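Local coordinates for conserved hypothetical secreted protein (Helicobacter pylori, PDB 4RNZ) that determines cell shape, probably as a zinc-dependent metallopeptidase of the M23B family that acts on cell-wall peptidoglycan, at residues 60-63 with 67-70; 189-194 with 260-265; 230-235 with 298-303; 241-246 with 251-256. All coordinates share one frame; numbering follows the deposited sequence.

Contact 1: 60-63 with 67-70; sequences IPIS and QIHI
With chi1 at 53°, Ile62 tucks CG1 between its backbone N and carbonyl carbon, and this rotation presents CG2 to Ile68. Ile68 has its CG1 anti to the carbonyl carbon (chi1 -72°) and runs on extended, so its CD1 lies 3.9 Å from Ile62 CG2; the two side chains cross at about a right angle. In the register itself, Ile60 and Ile68 put their side chains on the same face of the sheet, CB to CB 4.2 Å, and Ile60 CD1 just reaches Ile70 CD1 at 4.4 Å. Phe14 of helix 11-17 packs on Ile60, and Phe81 of strand 76-83 on Ile62 and Ile68.

The backbones close the end of the hairpin between strands 55-61 and 66-73, neighbours in the five-stranded antiparallel sheet of the N-terminal region. Ile60 and Ile68 form its antiparallel hydrogen-bonded pair: Ile60 N to Ile68 O is 2.9 Å, Ile68 N to Ile60 O is 2.7 Å, and both are nearly straight. Next comes the non-hydrogen-bonded pair of Pro61 and Gln67, where Gln67 CB sits 3.8 Å from Pro61 CA on the other face. The Gln67 amide is bonded outside the two segments, OE1 to Arg146 NH2 and NE2 to Pro83 O.

The chemistry is divided: between the two segments the hydrogen bonding is all backbone, the isoleucine face is purely apolar, and the buried Gln67 amide is satisfied from other parts of the chain.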
# COMPACT_ATOMS: atom_id res chain seq x y z
N ILE A 60 8.79 -8.00 -13.13
CA ILE A 60 8.66 -6.61 -12.69
C ILE A 60 7.36 -6.46 -11.89
O ILE A 60 6.26 -6.59 -12.43
CB ILE A 60 8.62 -5.65 -13.89
CG1 ILE A 60 9.89 -5.80 -14.76
CG2 ILE A 60 8.48 -4.21 -13.42
CD1 ILE A 60 9.74 -5.19 -16.15
N PRO A 61 7.48 -6.23 -10.57
CA PRO A 61 6.28 -6.21 -9.76
C PRO A 61 5.44 -4.98 -10.05
O PRO A 61 6.00 -3.91 -10.24
CB PRO A 61 6.81 -6.12 -8.33
CG PRO A 61 8.26 -6.44 -8.41
CD PRO A 61 8.70 -6.04 -9.77
N ILE A 62 4.12 -5.15 -10.12
CA ILE A 62 3.20 -4.02 -10.21
C ILE A 62 2.34 -3.86 -8.95
O ILE A 62 1.67 -2.86 -8.82
CB ILE A 62 2.32 -4.04 -11.47
CG1 ILE A 62 1.58 -5.35 -11.66
CG2 ILE A 62 3.15 -3.77 -12.73
CD1 ILE A 62 0.75 -5.34 -12.92
N SER A 63 2.33 -4.85 -8.06
CA SER A 63 1.69 -4.73 -6.75
C SER A 63 2.42 -5.70 -5.84
O SER A 63 3.46 -6.25 -6.22
CB SER A 63 0.20 -5.08 -6.83
OG SER A 63 -0.01 -6.48 -7.04
N GLN A 67 2.83 -9.32 -10.90
CA GLN A 67 4.02 -8.87 -11.61
C GLN A 67 3.89 -9.06 -13.11
O GLN A 67 3.17 -9.91 -13.59
CB GLN A 67 5.29 -9.61 -11.12
CG GLN A 67 5.35 -11.10 -11.40
CD GLN A 67 6.45 -11.83 -10.61
OE1 GLN A 67 7.53 -11.30 -10.37
NE2 GLN A 67 6.17 -13.06 -10.21
N ILE A 68 4.63 -8.24 -13.84
CA ILE A 68 4.75 -8.41 -15.27
C ILE A 68 5.83 -9.45 -15.51
O ILE A 68 6.93 -9.31 -15.00
CB ILE A 68 5.21 -7.10 -15.93
CG1 ILE A 68 4.07 -6.09 -15.89
CG2 ILE A 68 5.69 -7.33 -17.36
CD1 ILE A 68 4.52 -4.69 -16.27
N HIS A 69 5.51 -10.46 -16.31
CA HIS A 69 6.50 -11.40 -16.81
C HIS A 69 6.70 -11.20 -18.31
O HIS A 69 5.78 -11.45 -19.10
CB HIS A 69 6.02 -12.83 -16.53
CG HIS A 69 7.00 -13.89 -16.94
ND1 HIS A 69 6.61 -15.18 -17.26
CD2 HIS A 69 8.35 -13.86 -17.08
CE1 HIS A 69 7.67 -15.89 -17.61
NE2 HIS A 69 8.74 -15.12 -17.48
N ILE A 70 7.89 -10.75 -18.69
CA ILE A 70 8.28 -10.63 -20.09
C ILE A 70 9.23 -11.76 -20.40
O ILE A 70 10.19 -11.99 -19.65
CB ILE A 70 9.00 -9.31 -20.39
CG1 ILE A 70 8.01 -8.14 -20.29
CG2 ILE A 70 9.67 -9.34 -21.76
CD1 ILE A 70 8.66 -6.80 -20.07

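Contact 2: 189-194 with 260-265; sequences FLLETP and LRLVYA
Leu260 comes at Phe189 from the opposite direction and lays CD1 over one face of the ring, 3.7 Å from the centroid and 15° off the normal. That is a CH-pi contact, with Phe189 CG to Leu260 CD1 at 3.6 Å. Two residues on, Leu191 and Leu262 reach toward each other tip to tip, their CD2 methyls touching at 3.9 Å. The third pair differs again, because Pro194 meets the Tyr264 ring at its edge. Its CB lies in the ring plane, 3.7 Å from Tyr264 CE2. The Tyr264 hydroxyl goes on to bond the backbone N of Ala235.

The 189-194 loop runs parallel to strand 260-265 within 4°, yet the closest CA pair, Pro194 and Tyr264, is 8.8 Å apart and that of Leu191 and Leu262 10.2 Å. No hydrogen bond crosses; side chains alone make the contact, Phe189, Leu191 and Pro194 against every second residue of the strand, and all six are buried. The result is a segment laid along a strand at the face of a beta sheet by side-chain packing, joining the loop between strands 185-186 and 199-202 to the antiparallel sheet of the M23 peptidase fold.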
# COMPACT_ATOMS: atom_id res chain seq x y z
N PHE A 189 -9.95 7.27 6.94
CA PHE A 189 -9.97 8.45 6.09
C PHE A 189 -11.38 8.52 5.57
O PHE A 189 -11.97 7.51 5.28
CB PHE A 189 -8.99 8.27 4.93
CG PHE A 189 -7.56 8.17 5.36
CD1 PHE A 189 -6.78 9.32 5.48
CD2 PHE A 189 -7.00 6.94 5.67
CE1 PHE A 189 -5.45 9.24 5.90
CE2 PHE A 189 -5.67 6.85 6.09
CZ PHE A 189 -4.90 8.00 6.20
N LEU A 190 -11.96 9.71 5.51
CA LEU A 190 -13.31 9.87 4.94
C LEU A 190 -13.05 10.48 3.58
O LEU A 190 -12.80 11.67 3.47
CB LEU A 190 -14.19 10.78 5.81
CG LEU A 190 -14.26 10.42 7.31
CD1 LEU A 190 -14.70 11.59 8.19
CD2 LEU A 190 -15.14 9.20 7.57
N LEU A 191 -13.03 9.65 2.56
CA LEU A 191 -12.84 10.10 1.20
C LEU A 191 -14.17 10.46 0.56
O LEU A 191 -15.20 9.92 0.92
CB LEU A 191 -12.17 9.01 0.38
CG LEU A 191 -10.78 8.57 0.81
CD1 LEU A 191 -10.26 7.58 -0.22
CD2 LEU A 191 -9.87 9.78 0.94
N GLU A 192 -14.13 11.37 -0.40
CA GLU A 192 -15.33 11.78 -1.14
C GLU A 192 -15.16 11.36 -2.58
O GLU A 192 -14.07 11.43 -3.12
CB GLU A 192 -15.48 13.29 -1.12
CG GLU A 192 -16.00 13.82 0.19
CD GLU A 192 -16.14 15.33 0.22
OE1 GLU A 192 -15.75 16.04 -0.75
OE2 GLU A 192 -16.66 15.82 1.25
N THR A 193 -16.25 10.93 -3.19
CA THR A 193 -16.26 10.60 -4.59
C THR A 193 -15.79 11.82 -5.38
O THR A 193 -16.33 12.89 -5.20
CB THR A 193 -17.68 10.23 -5.00
OG1 THR A 193 -18.08 9.08 -4.26
CG2 THR A 193 -17.74 9.93 -6.45
N PRO A 194 -14.77 11.66 -6.25
CA PRO A 194 -14.06 12.80 -6.84
C PRO A 194 -14.62 13.33 -8.15
O PRO A 194 -14.04 14.25 -8.71
CB PRO A 194 -12.65 12.23 -7.11
CG PRO A 194 -12.87 10.79 -7.35
CD PRO A 194 -14.06 10.39 -6.50
N LEU A 260 -1.47 7.18 2.62
CA LEU A 260 -2.17 7.07 1.35
C LEU A 260 -1.51 7.77 0.19
O LEU A 260 -0.98 8.88 0.28
CB LEU A 260 -3.64 7.55 1.45
CG LEU A 260 -4.64 6.84 2.37
CD1 LEU A 260 -6.07 7.38 2.18
CD2 LEU A 260 -4.65 5.33 2.20
N ARG A 261 -1.61 7.12 -0.96
CA ARG A 261 -1.37 7.74 -2.23
C ARG A 261 -2.65 7.59 -3.09
O ARG A 261 -3.16 6.48 -3.28
CB ARG A 261 -0.20 7.04 -2.88
CG ARG A 261 0.25 7.52 -4.24
CD ARG A 261 1.45 6.65 -4.69
NE ARG A 261 1.28 6.45 -6.09
CZ ARG A 261 1.06 5.31 -6.72
NH1 ARG A 261 1.10 4.11 -6.14
NH2 ARG A 261 0.81 5.41 -8.00
N LEU A 262 -3.12 8.72 -3.61
CA LEU A 262 -4.39 8.79 -4.34
C LEU A 262 -4.09 9.19 -5.78
O LEU A 262 -3.42 10.19 -6.02
CB LEU A 262 -5.36 9.77 -3.67
CG LEU A 262 -5.82 9.40 -2.25
CD1 LEU A 262 -4.91 10.00 -1.19
CD2 LEU A 262 -7.24 9.87 -1.97
N VAL A 263 -4.60 8.41 -6.73
CA VAL A 263 -4.26 8.55 -8.15
C VAL A 263 -5.50 8.92 -8.95
O VAL A 263 -6.52 8.26 -8.82
CB VAL A 263 -3.70 7.22 -8.67
CG1 VAL A 263 -3.58 7.19 -10.19
CG2 VAL A 263 -2.36 6.94 -8.00
N TYR A 264 -5.40 9.94 -9.79
CA TYR A 264 -6.51 10.43 -10.61
C TYR A 264 -6.04 10.50 -12.04
O TYR A 264 -5.31 11.42 -12.39
CB TYR A 264 -6.86 11.84 -10.16
CG TYR A 264 -7.23 11.96 -8.72
CD1 TYR A 264 -6.26 12.05 -7.74
CD2 TYR A 264 -8.56 11.97 -8.33
CE1 TYR A 264 -6.61 12.16 -6.39
CE2 TYR A 264 -8.92 12.08 -7.00
CZ TYR A 264 -7.94 12.19 -6.04
OH TYR A 264 -8.30 12.27 -4.72
N ALA A 265 -6.46 9.55 -12.87
CA ALA A 265 -5.88 9.37 -14.20
C ALA A 265 -6.88 9.52 -15.34
O ALA A 265 -8.09 9.41 -15.16
CB ALA A 265 -5.19 8.01 -14.30

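Contact 3: 230-235 with 298-303; sequences SLIHSA and PHLHFG. With ZN (zinc ion), chain B.
Leu300 overlaps Ile232 with both branches, its CD1 touching Ile232 CD1 at 3.9 Å and its CD2 lying 4.1 Å from Ile232 CG2. The two side chains cross obliquely and touch through two pairs of methyls. Further along, Phe302 brings the far end of its ring to Ala235: CZ is 3.6 Å and CE1 4.1 Å from the methyl CB. Tyr264 of strand 260-267 meets the same ring, the two planes about 35° apart, and Pro194 and Tyr224 also pack on Phe302.

Leu300 and Phe302 have chi1 of 168° and 178°, with CG opposite the backbone N, and this stretches both side chains out to span the gap between two different sheets. Strand 231-233 belongs to a small three-stranded sheet, and strand 299-306 to the main antiparallel one. The nearest CA atoms, those of Ile232 and Leu300, are 8.2 Å apart, and no hydrogen bond joins the segments.

Between Leu300 and Phe302, His301 points the other way, to the far side of the sheet. There its ND1 binds the zinc ion at 2.0 Å. His219 NE2, Asp223 OD1 and Glu34 OE2 are the other protein ligands, the last contributed by the N-terminal region of the chain and consistent with a latent form of the enzyme. One face buried in hydrophobic packing and the other carrying a metal ligand is what the HxH strand, paired with an HxxxD motif, provides in M23 (LytM-type) peptidases.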
# COMPACT_ATOMS: atom_id res chain seq x y z
N SER A 230 -15.64 16.74 -17.46
CA SER A 230 -16.21 16.75 -16.12
C SER A 230 -15.16 17.16 -15.06
O SER A 230 -13.99 16.75 -15.12
CB SER A 230 -16.78 15.36 -15.78
OG SER A 230 -17.87 15.00 -16.60
N LEU A 231 -15.55 18.00 -14.11
CA LEU A 231 -14.66 18.41 -13.06
C LEU A 231 -14.25 17.26 -12.14
O LEU A 231 -15.08 16.45 -11.74
CB LEU A 231 -15.28 19.52 -12.23
CG LEU A 231 -15.63 20.79 -13.00
CD1 LEU A 231 -16.03 21.88 -12.02
CD2 LEU A 231 -14.48 21.25 -13.87
N ILE A 232 -12.96 17.21 -11.82
CA ILE A 232 -12.40 16.24 -10.89
C ILE A 232 -11.93 17.01 -9.67
O ILE A 232 -11.20 18.00 -9.78
CB ILE A 232 -11.21 15.47 -11.50
CG1 ILE A 232 -11.65 14.75 -12.79
CG2 ILE A 232 -10.64 14.46 -10.50
CD1 ILE A 232 -10.51 14.26 -13.65
N HIS A 233 -12.41 16.55 -8.52
CA HIS A 233 -12.14 17.16 -7.24
C HIS A 233 -11.35 16.18 -6.38
O HIS A 233 -11.64 14.98 -6.37
CB HIS A 233 -13.44 17.48 -6.52
CG HIS A 233 -14.29 18.49 -7.23
ND1 HIS A 233 -14.48 19.77 -6.74
CD2 HIS A 233 -15.01 18.42 -8.37
CE1 HIS A 233 -15.26 20.44 -7.57
NE2 HIS A 233 -15.61 19.64 -8.56
N SER A 234 -10.40 16.68 -5.62
CA SER A 234 -9.61 15.83 -4.71
C SER A 234 -10.49 15.16 -3.67
O SER A 234 -11.27 15.82 -2.99
CB SER A 234 -8.53 16.65 -3.98
OG SER A 234 -7.78 15.81 -3.12
N ALA A 235 -10.34 13.85 -3.52
CA ALA A 235 -11.12 13.10 -2.55
C ALA A 235 -10.68 13.36 -1.13
O ALA A 235 -11.36 12.93 -0.19
CB ALA A 235 -11.02 11.62 -2.83
N PRO A 298 -14.85 8.38 -22.28
CA PRO A 298 -14.09 9.03 -21.21
C PRO A 298 -14.40 8.45 -19.82
O PRO A 298 -15.52 8.04 -19.55
CB PRO A 298 -14.53 10.50 -21.31
CG PRO A 298 -15.85 10.46 -22.00
CD PRO A 298 -15.81 9.29 -22.93
N HIS A 299 -13.37 8.36 -18.99
CA HIS A 299 -13.54 7.95 -17.58
C HIS A 299 -12.40 8.49 -16.72
O HIS A 299 -11.34 8.85 -17.22
CB HIS A 299 -13.62 6.41 -17.45
CG HIS A 299 -12.35 5.70 -17.80
ND1 HIS A 299 -11.89 5.61 -19.10
CD2 HIS A 299 -11.44 5.04 -17.03
CE1 HIS A 299 -10.75 4.93 -19.11
NE2 HIS A 299 -10.46 4.58 -17.87
N LEU A 300 -12.66 8.60 -15.43
CA LEU A 300 -11.62 8.86 -14.43
C LEU A 300 -11.23 7.51 -13.84
O LEU A 300 -12.09 6.79 -13.35
CB LEU A 300 -12.16 9.77 -13.33
CG LEU A 300 -11.27 9.88 -12.08
CD1 LEU A 300 -9.96 10.56 -12.46
CD2 LEU A 300 -12.01 10.62 -11.00
N HIS A 301 -9.95 7.19 -13.88
CA HIS A 301 -9.44 6.08 -13.09
C HIS A 301 -9.01 6.67 -11.74
O HIS A 301 -8.15 7.55 -11.71
CB HIS A 301 -8.28 5.39 -13.79
CG HIS A 301 -7.58 4.39 -12.94
ND1 HIS A 301 -7.79 3.04 -13.07
CD2 HIS A 301 -6.73 4.53 -11.90
CE1 HIS A 301 -7.08 2.39 -12.15
NE2 HIS A 301 -6.43 3.28 -11.43
N PHE A 302 -9.63 6.20 -10.65
CA PHE A 302 -9.37 6.68 -9.30
C PHE A 302 -8.75 5.55 -8.50
O PHE A 302 -9.39 4.52 -8.27
CB PHE A 302 -10.67 7.17 -8.62
CG PHE A 302 -10.50 7.65 -7.17
CD1 PHE A 302 -9.47 8.51 -6.80
CD2 PHE A 302 -11.38 7.23 -6.19
CE1 PHE A 302 -9.33 8.94 -5.49
CE2 PHE A 302 -11.26 7.66 -4.89
CZ PHE A 302 -10.22 8.51 -4.53
N GLY A 303 -7.50 5.74 -8.10
CA GLY A 303 -6.76 4.73 -7.36
C GLY A 303 -6.35 5.17 -5.97
O GLY A 303 -6.02 6.34 -5.75
ZN ZN B . -9.01 1.84 -14.14

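Contact 4: 241-246 with 251-256; sequences GFMGVK and KVVEIH
Phe242 and Val252 meet on one face of a beta hairpin of the M23 peptidase fold, where segment 241-246 turns back along 251-256. The axes of strands 241-243 and 252-256 are 4.7 Å apart at closest approach and run antiparallel, at 167°. Phe242 has CG opposite its backbone N (chi1 174°), which swings the ring over toward the turn. Val252 CG1 then touches the ring edge, 3.7 Å from CE1, near the ring plane. That same methyl occupies the position between the backbone N and carbonyl carbon of Val252, and CB and CG of Lys246 also pass it, both at 4.1 Å.

Lys246 runs out extended from CG, and its CE lies 3.7 Å above the plane of the Phe242 ring, over the centre, so the ring is bordered by Val252 at an edge and by the lysine on a face. Glu254, also extended, rises at about a right angle to this lysine. Its carboxylate is shared: OE2 forms the salt bridge to Lys246, and OE1 one to Arg261 on the neighbouring strand, an arrangement that probably favours the charged form.

On the other face Met243 and Val253 lie side by side, pointing the same way. The frame is backbone: Gly244 and Val252 exchange hydrogen bonds in both directions, and Gly241 N gives one to Glu254 O at 2.8 Å. The Lys246-Glu254 bridge itself is not in line with the carboxylate: NZ sits 3.2 Å from OE2 and 44° out of the carboxylate plane.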
# COMPACT_ATOMS: atom_id res chain seq x y z
N GLY A 241 2.26 14.77 -5.46
CA GLY A 241 3.57 14.12 -5.61
C GLY A 241 3.99 14.13 -7.06
O GLY A 241 5.04 14.61 -7.40
N PHE A 242 3.15 13.57 -7.90
CA PHE A 242 3.41 13.55 -9.32
C PHE A 242 2.24 14.17 -10.04
O PHE A 242 1.09 14.08 -9.61
CB PHE A 242 3.63 12.11 -9.81
CG PHE A 242 3.77 12.00 -11.31
CD1 PHE A 242 2.65 11.86 -12.12
CD2 PHE A 242 5.03 12.02 -11.90
CE1 PHE A 242 2.77 11.76 -13.50
CE2 PHE A 242 5.16 11.91 -13.28
CZ PHE A 242 4.03 11.80 -14.08
N MET A 243 2.54 14.79 -11.15
CA MET A 243 1.56 15.42 -11.96
C MET A 243 2.14 15.49 -13.38
O MET A 243 3.13 16.18 -13.61
CB MET A 243 1.34 16.79 -11.39
CG MET A 243 0.37 17.61 -12.17
SD MET A 243 0.23 19.17 -11.33
CE MET A 243 -0.48 20.07 -12.69
N GLY A 244 1.57 14.74 -14.31
CA GLY A 244 2.07 14.74 -15.67
C GLY A 244 1.50 13.56 -16.41
O GLY A 244 0.40 13.12 -16.09
N VAL A 245 2.25 13.04 -17.39
CA VAL A 245 1.73 11.97 -18.22
C VAL A 245 2.42 10.66 -17.83
O VAL A 245 3.64 10.65 -17.65
CB VAL A 245 1.98 12.26 -19.72
CG1 VAL A 245 1.45 11.13 -20.58
CG2 VAL A 245 1.34 13.58 -20.11
N LYS A 246 1.65 9.59 -17.72
CA LYS A 246 2.20 8.24 -17.55
C LYS A 246 1.55 7.31 -18.55
O LYS A 246 0.32 7.22 -18.63
CB LYS A 246 1.97 7.71 -16.12
CG LYS A 246 2.91 8.34 -15.11
CD LYS A 246 2.93 7.64 -13.76
CE LYS A 246 4.05 8.21 -12.90
NZ LYS A 246 4.02 7.79 -11.47
N LYS A 251 -2.77 11.72 -18.67
CA LYS A 251 -2.51 12.74 -17.65
C LYS A 251 -3.02 12.27 -16.29
O LYS A 251 -4.16 11.82 -16.17
CB LYS A 251 -3.15 14.09 -17.99
CG LYS A 251 -2.44 14.82 -19.12
CD LYS A 251 -3.06 16.16 -19.45
CE LYS A 251 -2.76 16.57 -20.87
NZ LYS A 251 -3.36 17.90 -21.13
N VAL A 252 -2.19 12.43 -15.28
CA VAL A 252 -2.48 11.91 -13.97
C VAL A 252 -1.92 12.83 -12.87
O VAL A 252 -0.88 13.47 -13.01
CB VAL A 252 -1.98 10.45 -13.85
CG1 VAL A 252 -0.52 10.35 -14.24
CG2 VAL A 252 -2.19 9.91 -12.45
N VAL A 253 -2.67 12.91 -11.78
CA VAL A 253 -2.23 13.60 -10.58
C VAL A 253 -2.21 12.57 -9.47
O VAL A 253 -3.13 11.74 -9.37
CB VAL A 253 -3.24 14.70 -10.16
CG1 VAL A 253 -2.91 15.27 -8.78
CG2 VAL A 253 -3.28 15.80 -11.21
N GLU A 254 -1.18 12.64 -8.65
CA GLU A 254 -1.02 11.77 -7.49
C GLU A 254 -0.88 12.68 -6.30
O GLU A 254 -0.14 13.66 -6.34
CB GLU A 254 0.22 10.87 -7.65
CG GLU A 254 0.18 10.06 -8.95
CD GLU A 254 1.24 8.95 -9.00
OE1 GLU A 254 2.04 8.87 -8.06
OE2 GLU A 254 1.24 8.18 -9.99
N ILE A 255 -1.64 12.37 -5.27
CA ILE A 255 -1.68 13.13 -4.04
C ILE A 255 -1.40 12.20 -2.87
O ILE A 255 -1.89 11.07 -2.85
CB ILE A 255 -3.07 13.80 -3.87
CG1 ILE A 255 -3.21 14.95 -4.86
CG2 ILE A 255 -3.28 14.29 -2.43
CD1 ILE A 255 -4.66 15.28 -5.23
N HIS A 256 -0.62 12.68 -1.91
CA HIS A 256 -0.26 11.91 -0.72
C HIS A 256 -0.83 12.51 0.54
O HIS A 256 -0.82 13.74 0.73
CB HIS A 256 1.25 11.86 -0.55
CG HIS A 256 1.97 11.20 -1.67
ND1 HIS A 256 2.10 11.78 -2.91
CD2 HIS A 256 2.60 10.01 -1.75
CE1 HIS A 256 2.77 10.98 -3.71
NE2 HIS A 256 3.10 9.90 -3.03

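Contacts 2, 3 and 4 adjoin one another, all reaching the main sheet of the M23 peptidase fold. Strand 260-267 lies between strands 252-257 and 299-306: Val263 N is 2.7 Å from Gly303 O, joining contact 2 to contact 3, and Tyr264 N is 2.9 Å from Val253 O, joining it to contact 4. Their centres are about 9 to 13 Å apart. Contact 1 belongs to the N-terminal region, with its centre about 21 to 26 Å from the other three and no atom touching them. Zinc brings the regions together: contact 3 supplies a ligand directly, while the side chains of Ile62, Tyr264 and Val252 lie about 12, 11 and 11 Å from the metal.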